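Local coordinates for protein EmGH1 (Erythrobacter marinus, PDB 5Z87) that probably hydrolyses beta-glucosidic bonds, as a member of glycoside hydrolase family 3, at residues A[44-49]-A[220-225]; A[60-65]-A[374-379]; A[267-272]-A[304-309]. All coordinates share one frame; numbering follows the deposited sequence.

Interaction 1: A[44-49]-A[220-225]; sequences ARRAAA and AEYLPA
Helix 43-51 meets a loop of the TIM-barrel-type N-terminal domain of this family 3 glycoside hydrolase through Arg46 and Tyr222. That loop joins helix 201-216 to strand 229-235. The segment 44-49 is helical and 220-225 has no regular structure. The meeting is small and polar, made by one side chain from each segment. NH1 of Arg46 donates to OH of Tyr222 at 3.1 Å, and the N-H...O angle of 166° makes the bond nearly straight. The phenol oxygen lies only 8° out of the guanidinium plane, at its edge, so the N-H is well aimed. The two side chains run nearly perpendicular. Their flat groups are turned 46° from each other and do not stack. The Arg46 chain bends at chi3 (66°), which turns its guanidinium back so that both CD and NH1 lie against the phenol oxygen from one side.

Both polar ends have other partners. NH1 of Arg46 also forms a salt bridge with Asp387, and NE bonds to the carbonyl of Tyr36, so the guanidinium is fixed along more than one edge. Tyr222 OH is hydrogen-bonded to the carbonyl oxygen of Leu41, just before the helix. The phenol therefore ties the loop both to the helix and to the chain leading into it. Leu223 adds a backbone bond to Lys382, at the end of helix 366-382. Beside the hydrogen bond, the methylene CD of Arg46 packs on OH of Tyr222 at 3.2 Å.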
ATOM      1  N   ALA A  44     -23.073  19.809  30.707  1.00 26.55           N
ATOM      2  CA  ALA A  44     -24.128  19.444  29.769  1.00 28.59           C
ATOM      3  C   ALA A  44     -25.446  20.126  30.126  1.00 24.07           C
ATOM      4  O   ALA A  44     -26.155  20.629  29.251  1.00 29.13           O
ATOM      5  CB  ALA A  44     -24.292  17.919  29.751  1.00 22.18           C
ATOM      6  N   ARG A  45     -25.789  20.161  31.412  1.00 27.25           N
ATOM      7  CA  ARG A  45     -27.044  20.788  31.806  1.00 31.55           C
ATOM      8  C   ARG A  45     -26.973  22.303  31.665  1.00 24.11           C
ATOM      9  O   ARG A  45     -27.941  22.932  31.224  1.00 23.45           O
ATOM     10  CB  ARG A  45     -27.415  20.348  33.220  1.00 27.81           C
ATOM     11  CG  ARG A  45     -27.823  18.863  33.231  1.00 31.43           C
ATOM     12  CD  ARG A  45     -28.072  18.297  34.620  1.00 34.01           C
ATOM     13  NE  ARG A  45     -29.319  18.795  35.194  1.00 47.24           N
ATOM     14  CZ  ARG A  45     -29.702  18.574  36.448  1.00 54.20           C
ATOM     15  NH1 ARG A  45     -28.933  17.857  37.260  1.00 39.76           N
ATOM     16  NH2 ARG A  45     -30.848  19.073  36.888  1.00 47.04           N
ATOM     17  N   ARG A  46     -25.817  22.907  31.960  1.00 23.56           N
ATOM     18  CA  ARG A  46     -25.684  24.340  31.725  1.00 20.91           C
ATOM     19  C   ARG A  46     -25.769  24.659  30.242  1.00 24.62           C
ATOM     20  O   ARG A  46     -26.330  25.692  29.857  1.00 30.91           O
ATOM     21  CB  ARG A  46     -24.381  24.872  32.328  1.00 21.29           C
ATOM     22  CG  ARG A  46     -24.317  24.716  33.845  1.00 28.06           C
ATOM     23  CD  ARG A  46     -22.960  25.107  34.407  1.00 23.79           C
ATOM     24  NE  ARG A  46     -22.716  26.533  34.228  1.00 22.86           N
ATOM     25  CZ  ARG A  46     -21.600  27.154  34.589  1.00 27.77           C
ATOM     26  NH1 ARG A  46     -20.605  26.475  35.148  1.00 29.64           N
ATOM     27  NH2 ARG A  46     -21.475  28.458  34.378  1.00 24.76           N
ATOM     28  N   ALA A  47     -25.242  23.775  29.384  1.00 27.18           N
ATOM     29  CA  ALA A  47     -25.270  24.048  27.942  1.00 29.29           C
ATOM     30  C   ALA A  47     -26.686  23.959  27.385  1.00 25.10           C
ATOM     31  O   ALA A  47     -27.089  24.788  26.562  1.00 25.83           O
ATOM     32  CB  ALA A  47     -24.345  23.083  27.188  1.00 20.57           C
ATOM     33  N   ALA A  48     -27.457  22.959  27.811  1.00 23.97           N
ATOM     34  CA  ALA A  48     -28.851  22.886  27.382  1.00 33.71           C
ATOM     35  C   ALA A  48     -29.628  24.121  27.832  1.00 24.00           C
ATOM     36  O   ALA A  48     -30.364  24.728  27.047  1.00 27.55           O
ATOM     37  CB  ALA A  48     -29.502  21.610  27.919  1.00 28.66           C
ATOM     38  N   ALA A  49     -29.473  24.508  29.100  1.00 27.62           N
ATOM     39  CA  ALA A  49     -30.199  25.674  29.599  1.00 29.99           C
ATOM     40  C   ALA A  49     -29.850  26.924  28.796  1.00 30.06           C
ATOM     41  O   ALA A  49     -30.730  27.732  28.470  1.00 29.13           O
ATOM     42  CB  ALA A  49     -29.908  25.876  31.086  1.00 20.48           C
ATOM     43  N   ALA A 220     -12.854  14.318  34.702  1.00 23.76           N
ATOM     44  CA  ALA A 220     -13.624  14.982  35.751  1.00 31.64           C
ATOM     45  C   ALA A 220     -14.775  15.750  35.116  1.00 31.35           C
ATOM     46  O   ALA A 220     -14.804  15.976  33.901  1.00 30.94           O
ATOM     47  CB  ALA A 220     -12.745  15.918  36.596  1.00 23.30           C
ATOM     48  N   GLU A 221     -15.737  16.150  35.956  1.00 33.06           N
ATOM     49  CA  GLU A 221     -16.888  16.888  35.437  1.00 31.52           C
ATOM     50  C   GLU A 221     -16.444  18.193  34.794  1.00 24.58           C
ATOM     51  O   GLU A 221     -16.910  18.549  33.704  1.00 26.28           O
ATOM     52  CB  GLU A 221     -17.904  17.149  36.551  1.00 28.58           C
ATOM     53  CG  GLU A 221     -19.120  17.937  36.092  1.00 33.26           C
ATOM     54  CD  GLU A 221     -20.121  18.253  37.209  1.00 42.27           C
ATOM     55  OE1 GLU A 221     -19.736  18.831  38.254  1.00 45.37           O
ATOM     56  OE2 GLU A 221     -21.310  17.937  37.024  1.00 45.41           O
ATOM     57  N   TYR A 222     -15.517  18.895  35.444  1.00 29.33           N
ATOM     58  CA  TYR A 222     -14.912  20.122  34.953  1.00 25.83           C
ATOM     59  C   TYR A 222     -13.403  19.939  34.873  1.00 23.51           C
ATOM     60  O   TYR A 222     -12.811  19.276  35.732  1.00 26.24           O
ATOM     61  CB  TYR A 222     -15.227  21.313  35.894  1.00 27.56           C
ATOM     62  CG  TYR A 222     -16.620  21.874  35.756  1.00 28.77           C
ATOM     63  CD1 TYR A 222     -16.884  22.920  34.876  1.00 24.58           C
ATOM     64  CD2 TYR A 222     -17.671  21.361  36.502  1.00 32.34           C
ATOM     65  CE1 TYR A 222     -18.155  23.438  34.740  1.00 25.57           C
ATOM     66  CE2 TYR A 222     -18.953  21.875  36.380  1.00 28.26           C
ATOM     67  CZ  TYR A 222     -19.186  22.906  35.500  1.00 31.05           C
ATOM     68  OH  TYR A 222     -20.453  23.405  35.371  1.00 28.60           O
ATOM     69  N   LEU A 223     -12.780  20.556  33.867  1.00 27.76           N
ATOM     70  CA  LEU A 223     -11.324  20.595  33.817  1.00 27.51           C
ATOM     71  C   LEU A 223     -10.784  21.314  35.047  1.00 27.26           C
ATOM     72  O   LEU A 223     -11.308  22.366  35.430  1.00 29.66           O
ATOM     73  CB  LEU A 223     -10.821  21.318  32.565  1.00 22.69           C
ATOM     74  CG  LEU A 223     -11.009  20.652  31.204  1.00 25.24           C
ATOM     75  CD1 LEU A 223     -10.047  21.290  30.219  1.00 24.68           C
ATOM     76  CD2 LEU A 223     -10.799  19.150  31.287  1.00 22.97           C
ATOM     77  N   PRO A 224      -9.742  20.788  35.685  1.00 31.37           N
ATOM     78  CA  PRO A 224      -9.048  21.562  36.716  1.00 25.53           C
ATOM     79  C   PRO A 224      -8.466  22.832  36.118  1.00 30.62           C
ATOM     80  O   PRO A 224      -8.406  23.023  34.900  1.00 29.70           O
ATOM     81  CB  PRO A 224      -7.948  20.613  37.210  1.00 24.79           C
ATOM     82  CG  PRO A 224      -8.412  19.236  36.776  1.00 29.51           C
ATOM     83  CD  PRO A 224      -9.139  19.462  35.483  1.00 23.44           C
ATOM     84  N   ALA A 225      -8.065  23.732  37.004  1.00 34.85           N
ATOM     85  CA  ALA A 225      -7.371  24.935  36.574  1.00 35.43           C
ATOM     86  C   ALA A 225      -6.090  24.568  35.832  1.00 24.30           C
ATOM     87  O   ALA A 225      -5.416  23.582  36.143  1.00 33.70           O
ATOM     88  CB  ALA A 225      -7.047  25.822  37.784  1.00 29.15           C
TER

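Interaction 2: A[60-65]-A[374-379]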
ATOM      1  N   ALA A  60     -25.626  29.407  15.621  1.00 24.76           N
ATOM      2  CA  ALA A  60     -24.810  29.162  14.441  1.00 26.61           C
ATOM      3  C   ALA A  60     -23.433  29.790  14.578  1.00 24.16           C
ATOM      4  O   ALA A  60     -22.449  29.238  14.079  1.00 28.93           O
ATOM      5  CB  ALA A  60     -25.517  29.684  13.193  1.00 21.35           C
ATOM      6  N   ALA A  61     -23.335  30.920  15.265  1.00 24.02           N
ATOM      7  CA  ALA A  61     -22.045  31.593  15.372  1.00 26.62           C
ATOM      8  C   ALA A  61     -21.045  30.759  16.169  1.00 25.39           C
ATOM      9  O   ALA A  61     -19.832  30.865  15.951  1.00 22.53           O
ATOM     10  CB  ALA A  61     -22.235  32.976  16.003  1.00 22.82           C
ATOM     11  N   GLN A  62     -21.532  29.927  17.090  1.00 20.55           N
ATOM     12  CA  GLN A  62     -20.674  29.031  17.851  1.00 23.95           C
ATOM     13  C   GLN A  62     -20.067  27.908  17.004  1.00 24.60           C
ATOM     14  O   GLN A  62     -19.249  27.148  17.528  1.00 19.79           O
ATOM     15  CB  GLN A  62     -21.465  28.433  19.024  1.00 23.08           C
ATOM     16  CG  GLN A  62     -22.013  29.478  19.999  1.00 18.39           C
ATOM     17  CD  GLN A  62     -20.911  30.212  20.744  1.00 25.68           C
ATOM     18  OE1 GLN A  62     -20.019  29.594  21.340  1.00 21.82           O
ATOM     19  NE2 GLN A  62     -20.943  31.547  20.687  1.00 25.55           N
ATOM     20  N   LEU A  63     -20.428  27.781  15.725  1.00 20.52           N
ATOM     21  CA  LEU A  63     -19.914  26.698  14.891  1.00 24.78           C
ATOM     22  C   LEU A  63     -18.791  27.149  13.965  1.00 24.69           C
ATOM     23  O   LEU A  63     -18.349  26.367  13.116  1.00 22.07           O
ATOM     24  CB  LEU A  63     -21.049  26.071  14.073  1.00 19.92           C
ATOM     25  CG  LEU A  63     -22.324  25.755  14.867  1.00 21.48           C
ATOM     26  CD1 LEU A  63     -23.303  24.974  14.031  1.00 26.15           C
ATOM     27  CD2 LEU A  63     -22.003  24.987  16.137  1.00 22.86           C
ATOM     28  N   ASN A  64     -18.318  28.385  14.107  1.00 23.31           N
ATOM     29  CA  ASN A  64     -17.262  28.935  13.266  1.00 25.01           C
ATOM     30  C   ASN A  64     -15.969  29.050  14.062  1.00 27.05           C
ATOM     31  O   ASN A  64     -15.995  29.405  15.245  1.00 25.42           O
ATOM     32  CB  ASN A  64     -17.662  30.312  12.726  1.00 25.68           C
ATOM     33  CG  ASN A  64     -19.034  30.303  12.075  1.00 28.07           C
ATOM     34  OD1 ASN A  64     -19.376  29.360  11.373  1.00 20.56           O
ATOM     35  ND2 ASN A  64     -19.826  31.353  12.306  1.00 24.96           N
ATOM     36  N   CYS A  65     -14.837  28.753  13.411  1.00 18.71           N
ATOM     37  CA  CYS A  65     -13.512  28.889  14.024  1.00 19.44           C
ATOM     38  C   CYS A  65     -12.487  29.354  12.995  1.00 26.35           C
ATOM     39  O   CYS A  65     -11.726  28.547  12.444  1.00 26.34           O
ATOM     40  CB  CYS A  65     -13.064  27.570  14.655  1.00 17.75           C
ATOM     41  SG  CYS A  65     -11.525  27.689  15.602  1.00 23.85           S
ATOM     42  N   GLU A 374     -24.815  22.934  20.911  1.00 22.71           N
ATOM     43  CA  GLU A 374     -24.918  22.532  22.304  1.00 24.62           C
ATOM     44  C   GLU A 374     -23.674  21.772  22.744  1.00 24.75           C
ATOM     45  O   GLU A 374     -23.210  21.949  23.876  1.00 25.72           O
ATOM     46  CB  GLU A 374     -26.191  21.707  22.541  1.00 22.04           C
ATOM     47  CG  GLU A 374     -26.462  21.506  24.029  1.00 29.39           C
ATOM     48  CD  GLU A 374     -27.790  20.828  24.331  1.00 36.46           C
ATOM     49  OE1 GLU A 374     -28.799  21.149  23.652  1.00 27.19           O
ATOM     50  OE2 GLU A 374     -27.811  19.973  25.253  1.00 29.32           O
ATOM     51  N   ARG A 375     -23.113  20.932  21.860  1.00 26.52           N
ATOM     52  CA  ARG A 375     -21.851  20.254  22.160  1.00 17.46           C
ATOM     53  C   ARG A 375     -20.755  21.266  22.455  1.00 19.40           C
ATOM     54  O   ARG A 375     -20.029  21.149  23.453  1.00 21.68           O
ATOM     55  CB  ARG A 375     -21.434  19.356  20.986  1.00 21.39           C
ATOM     56  CG  ARG A 375     -22.270  18.113  20.827  1.00 21.40           C
ATOM     57  CD  ARG A 375     -22.422  17.721  19.374  1.00 23.03           C
ATOM     58  NE  ARG A 375     -23.045  16.408  19.256  1.00 23.40           N
ATOM     59  CZ  ARG A 375     -23.183  15.733  18.119  1.00 23.25           C
ATOM     60  NH1 ARG A 375     -22.744  16.239  16.975  1.00 21.68           N
ATOM     61  NH2 ARG A 375     -23.770  14.546  18.131  1.00 24.09           N
ATOM     62  N   ILE A 376     -20.634  22.274  21.586  1.00 20.55           N
ATOM     63  CA  ILE A 376     -19.647  23.339  21.751  1.00 21.57           C
ATOM     64  C   ILE A 376     -19.817  24.033  23.099  1.00 24.21           C
ATOM     65  O   ILE A 376     -18.850  24.220  23.849  1.00 23.25           O
ATOM     66  CB  ILE A 376     -19.770  24.345  20.598  1.00 21.44           C
ATOM     67  CG1 ILE A 376     -19.457  23.672  19.266  1.00 24.20           C
ATOM     68  CG2 ILE A 376     -18.863  25.554  20.849  1.00 23.36           C
ATOM     69  CD1 ILE A 376     -18.020  23.213  19.170  1.00 21.33           C
ATOM     70  N   LEU A 377     -21.052  24.443  23.413  1.00 30.90           N
ATOM     71  CA  LEU A 377     -21.323  25.139  24.672  1.00 24.91           C
ATOM     72  C   LEU A 377     -20.973  24.271  25.872  1.00 22.53           C
ATOM     73  O   LEU A 377     -20.383  24.754  26.845  1.00 23.96           O
ATOM     74  CB  LEU A 377     -22.792  25.553  24.722  1.00 24.59           C
ATOM     75  CG  LEU A 377     -23.131  26.620  23.683  1.00 25.85           C
ATOM     76  CD1 LEU A 377     -24.634  26.873  23.674  1.00 27.79           C
ATOM     77  CD2 LEU A 377     -22.357  27.895  23.956  1.00 17.79           C
ATOM     78  N   ALA A 378     -21.303  22.979  25.812  1.00 24.39           N
ATOM     79  CA  ALA A 378     -21.007  22.103  26.940  1.00 23.04           C
ATOM     80  C   ALA A 378     -19.506  21.995  27.157  1.00 27.24           C
ATOM     81  O   ALA A 378     -19.032  21.990  28.303  1.00 25.11           O
ATOM     82  CB  ALA A 378     -21.629  20.723  26.716  1.00 17.16           C
ATOM     83  N   ALA A 379     -18.740  21.939  26.063  1.00 22.77           N
ATOM     84  CA  ALA A 379     -17.291  21.895  26.188  1.00 23.85           C
ATOM     85  C   ALA A 379     -16.771  23.184  26.810  1.00 21.57           C
ATOM     86  O   ALA A 379     -15.876  23.151  27.665  1.00 23.59           O
ATOM     87  CB  ALA A 379     -16.645  21.642  24.819  1.00 19.43           C
TER
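Gln62 and Ile376 bring the backbones closest, with their CA atoms 7.0 Å apart, where a type I turn from Ala61 to Asn64 faces helix 366-382. The turn presents the carbonyl of Gln62 to the helix. Its O rests against the beta branch of Ile376, 3.7 Å from CG2, with CG1 also beside it. With CG1 anti to the carbonyl carbon (chi1 -63°), both branches face this oxygen. Leu63 adds the purely apolar part: its CD2 meets CG1 of Ile376 at 4.2 Å. The side chain of Gln62 bends at chi2 (-66°) and crosses that of Leu377 at about a right angle. Its OE1 lies 3.9 Å from CD2 of Leu377. This is van der Waals contact; the polar mate of OE1 is Lys380 NZ, one turn along the same helix from Ile376. The amide is thus held near the helix by a hydrogen bond while methyl groups of Leu377 and Ile376 lie beside its oxygen. All four touching residues are buried. On its other side Leu377 packs against Ala47 and Leu50 of helix 43-51, and Leu63 touches Leu355 of helix 355-360. The backbone of Leu63 bonds to Glu345, and strand 64-65 runs parallel to strand 345-346. A helix packed against the turn that leads into a short parallel strand fits the alpha/beta layering of the TIM-barrel-type N-terminal domain.

Interaction 3: A[267-272]-A[304-309]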
ATOM      1  N   ALA A 267      -9.786   4.718  23.283  1.00 20.06           N
ATOM      2  CA  ALA A 267      -9.281   4.918  24.634  1.00 20.19           C
ATOM      3  C   ALA A 267      -9.289   6.396  25.021  1.00 23.68           C
ATOM      4  O   ALA A 267      -9.681   6.746  26.137  1.00 23.22           O
ATOM      5  CB  ALA A 267      -7.876   4.338  24.761  1.00 18.23           C
ATOM      6  N   ALA A 268      -8.840   7.270  24.117  1.00 19.14           N
ATOM      7  CA  ALA A 268      -8.871   8.707  24.372  1.00 22.72           C
ATOM      8  C   ALA A 268     -10.284   9.193  24.672  1.00 29.25           C
ATOM      9  O   ALA A 268     -10.487  10.022  25.567  1.00 22.89           O
ATOM     10  CB  ALA A 268      -8.312   9.465  23.164  1.00 16.36           C
ATOM     11  N   ILE A 269     -11.268   8.696  23.920  1.00 24.48           N
ATOM     12  CA  ILE A 269     -12.628   9.205  24.016  1.00 19.80           C
ATOM     13  C   ILE A 269     -13.344   8.605  25.221  1.00 26.06           C
ATOM     14  O   ILE A 269     -13.873   9.336  26.065  1.00 32.28           O
ATOM     15  CB  ILE A 269     -13.389   8.922  22.707  1.00 20.22           C
ATOM     16  CG1 ILE A 269     -12.827   9.761  21.558  1.00 20.65           C
ATOM     17  CG2 ILE A 269     -14.873   9.172  22.885  1.00 18.33           C
ATOM     18  CD1 ILE A 269     -13.159  11.244  21.639  1.00 18.59           C
ATOM     19  N   THR A 270     -13.352   7.271  25.340  1.00 21.73           N
ATOM     20  CA  THR A 270     -14.156   6.592  26.351  1.00 23.99           C
ATOM     21  C   THR A 270     -13.439   6.359  27.674  1.00 24.91           C
ATOM     22  O   THR A 270     -14.103   6.018  28.654  1.00 28.66           O
ATOM     23  CB  THR A 270     -14.635   5.218  25.866  1.00 24.48           C
ATOM     24  OG1 THR A 270     -13.517   4.322  25.818  1.00 25.89           O
ATOM     25  CG2 THR A 270     -15.328   5.290  24.498  1.00 18.03           C
ATOM     26  N   GLU A 271     -12.117   6.477  27.740  1.00 21.02           N
ATOM     27  CA  GLU A 271     -11.416   6.246  28.999  1.00 24.74           C
ATOM     28  C   GLU A 271     -10.781   7.510  29.558  1.00 27.26           C
ATOM     29  O   GLU A 271     -10.954   7.815  30.737  1.00 29.23           O
ATOM     30  CB  GLU A 271     -10.331   5.168  28.842  1.00 22.20           C
ATOM     31  CG  GLU A 271     -10.811   3.762  28.511  1.00 26.19           C
ATOM     32  CD  GLU A 271      -9.634   2.814  28.205  1.00 35.30           C
ATOM     33  OE1 GLU A 271      -8.557   2.967  28.820  1.00 39.84           O
ATOM     34  OE2 GLU A 271      -9.775   1.926  27.337  1.00 37.10           O
ATOM     35  N   ALA A 272     -10.026   8.251  28.746  1.00 25.14           N
ATOM     36  CA  ALA A 272      -9.379   9.465  29.228  1.00 26.08           C
ATOM     37  C   ALA A 272     -10.275  10.691  29.144  1.00 26.98           C
ATOM     38  O   ALA A 272      -9.956  11.711  29.764  1.00 26.83           O
ATOM     39  CB  ALA A 272      -8.084   9.730  28.448  1.00 21.54           C
ATOM     40  N   TRP A 304     -19.540   4.711  21.070  1.00 15.85           N
ATOM     41  CA  TRP A 304     -18.617   5.126  22.122  1.00 22.92           C
ATOM     42  C   TRP A 304     -19.210   6.118  23.110  1.00 20.70           C
ATOM     43  O   TRP A 304     -18.617   6.321  24.173  1.00 20.27           O
ATOM     44  CB  TRP A 304     -17.355   5.766  21.529  1.00 19.03           C
ATOM     45  CG  TRP A 304     -16.512   4.848  20.683  1.00 21.40           C
ATOM     46  CD1 TRP A 304     -16.676   3.500  20.491  1.00 22.86           C
ATOM     47  CD2 TRP A 304     -15.373   5.228  19.911  1.00 16.45           C
ATOM     48  NE1 TRP A 304     -15.702   3.021  19.644  1.00 23.56           N
ATOM     49  CE2 TRP A 304     -14.887   4.060  19.277  1.00 24.38           C
ATOM     50  CE3 TRP A 304     -14.711   6.440  19.699  1.00 20.11           C
ATOM     51  CZ2 TRP A 304     -13.772   4.075  18.433  1.00 18.54           C
ATOM     52  CZ3 TRP A 304     -13.603   6.457  18.859  1.00 18.94           C
ATOM     53  CH2 TRP A 304     -13.146   5.276  18.237  1.00 19.45           C
ATOM     54  N   GLY A 305     -20.316   6.779  22.765  1.00 18.66           N
ATOM     55  CA  GLY A 305     -20.954   7.701  23.680  1.00 20.04           C
ATOM     56  C   GLY A 305     -20.287   9.046  23.804  1.00 25.20           C
ATOM     57  O   GLY A 305     -20.456   9.709  24.835  1.00 24.38           O
ATOM     58  N   PHE A 306     -19.539   9.474  22.781  1.00 19.75           N
ATOM     59  CA  PHE A 306     -18.860  10.764  22.825  1.00 19.08           C
ATOM     60  C   PHE A 306     -19.856  11.911  23.001  1.00 24.27           C
ATOM     61  O   PHE A 306     -20.871  11.993  22.300  1.00 21.20           O
ATOM     62  CB  PHE A 306     -18.059  10.964  21.540  1.00 18.92           C
ATOM     63  CG  PHE A 306     -17.248  12.244  21.496  1.00 15.45           C
ATOM     64  CD1 PHE A 306     -16.392  12.588  22.531  1.00 19.16           C
ATOM     65  CD2 PHE A 306     -17.311  13.073  20.381  1.00 20.07           C
ATOM     66  CE1 PHE A 306     -15.623  13.755  22.459  1.00 18.70           C
ATOM     67  CE2 PHE A 306     -16.563  14.227  20.299  1.00 15.37           C
ATOM     68  CZ  PHE A 306     -15.703  14.565  21.332  1.00 21.62           C
ATOM     69  N   GLU A 307     -19.542  12.822  23.917  1.00 24.79           N
ATOM     70  CA  GLU A 307     -20.388  13.979  24.161  1.00 23.52           C
ATOM     71  C   GLU A 307     -19.680  15.296  23.893  1.00 23.54           C
ATOM     72  O   GLU A 307     -20.287  16.363  24.070  1.00 22.05           O
ATOM     73  CB  GLU A 307     -20.939  13.922  25.592  1.00 25.04           C
ATOM     74  CG  GLU A 307     -22.116  12.930  25.676  1.00 28.90           C
ATOM     75  CD  GLU A 307     -22.497  12.527  27.090  1.00 47.33           C
ATOM     76  OE1 GLU A 307     -21.748  12.842  28.042  1.00 48.75           O
ATOM     77  OE2 GLU A 307     -23.564  11.890  27.244  1.00 53.25           O
ATOM     78  N   GLY A 308     -18.442  15.263  23.418  1.00 22.27           N
ATOM     79  CA  GLY A 308     -17.702  16.471  23.125  1.00 15.55           C
ATOM     80  C   GLY A 308     -17.987  16.990  21.730  1.00 21.73           C
ATOM     81  O   GLY A 308     -19.030  16.715  21.131  1.00 20.42           O
ATOM     82  N   TYR A 309     -17.028  17.746  21.206  1.00 16.53           N
ATOM     83  CA  TYR A 309     -17.148  18.377  19.905  1.00 19.56           C
ATOM     84  C   TYR A 309     -16.248  17.692  18.879  1.00 22.01           C
ATOM     85  O   TYR A 309     -15.174  17.172  19.199  1.00 15.84           O
ATOM     86  CB  TYR A 309     -16.798  19.877  19.980  1.00 21.06           C
ATOM     87  CG  TYR A 309     -15.366  20.156  20.368  1.00 20.81           C
ATOM     88  CD1 TYR A 309     -14.360  20.232  19.400  1.00 20.58           C
ATOM     89  CD2 TYR A 309     -15.012  20.343  21.698  1.00 17.47           C
ATOM     90  CE1 TYR A 309     -13.047  20.488  19.750  1.00 16.87           C
ATOM     91  CE2 TYR A 309     -13.694  20.593  22.062  1.00 17.28           C
ATOM     92  CZ  TYR A 309     -12.715  20.662  21.080  1.00 20.51           C
ATOM     93  OH  TYR A 309     -11.402  20.897  21.424  1.00 21.20           O
TER
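Ile269 sets its CD1 methyl over one face of the Phe306 ring, a CH-pi contact 4.0 Å from the ring centroid and 29° off the normal. It is nearest to CD1 and CE1 of the ring, 3.6 Å from each, and the two side chains run crosswise. CG of Phe306 is anti to its backbone N (chi1 -177°), which carries the ring out to meet this methyl. CG2 of Ile269 lies 3.8 Å from CD1 of Phe306, and its branch carbon CB 4.1 Å from CE3 of Trp304. Thr270 meets the same tryptophan through its methyl: CG2 lies 3.5 Å from the backbone O of Trp304 and 3.6 Å from its CB. The Thr270 hydroxyl is turned back along its own helix, where OG1 bonds to the carbonyl of Arg266.

Opposite Ile269, the backbone N of Gly308 sits 3.3 Å above the plane of the Phe306 ring, over its centre. A CB on residue 308 would run into CZ of Phe306. Replacing Phe306 by an alanine removes the ring, and a gap between the Ile269 methyls and Gly308 N is likely to open. Farther out, Arg301 binds the carbonyls of Phe306 and Gly308, and Gly305 takes the positive phi (78°) with which the chain leaves helix 293-303. This helix comes after strand 276-279, beyond two short strands, and the loop then enters the neighbouring parallel strand 309-311. The contact thus packs the end of helix 263-270 on the return loop of a beta-alpha-beta crossover, the repeating connection of a TIM-barrel-type domain.

Overall arrangement
Helix 366-382 connects the three contacts. In interaction 2 it supplies one segment. Ala47 of interaction 1 lays its CB against Ala378 of that helix. From the side of interaction 3, Tyr309 packs on Ile376 and Ala379, and Arg375 touches Gly308. Interactions 1 and 3 do not touch each other. Their chemistry follows their place. Interaction 1 is only partly buried and rests on one polar bond between a helix and a loop. Interaction 2 is wholly buried and mostly methyl packing. Interaction 3 is buried too, except for Thr270, and is the one in which a methyl packs a ring face. Along the chain, interaction 3 is nested within the span closed by interaction 2.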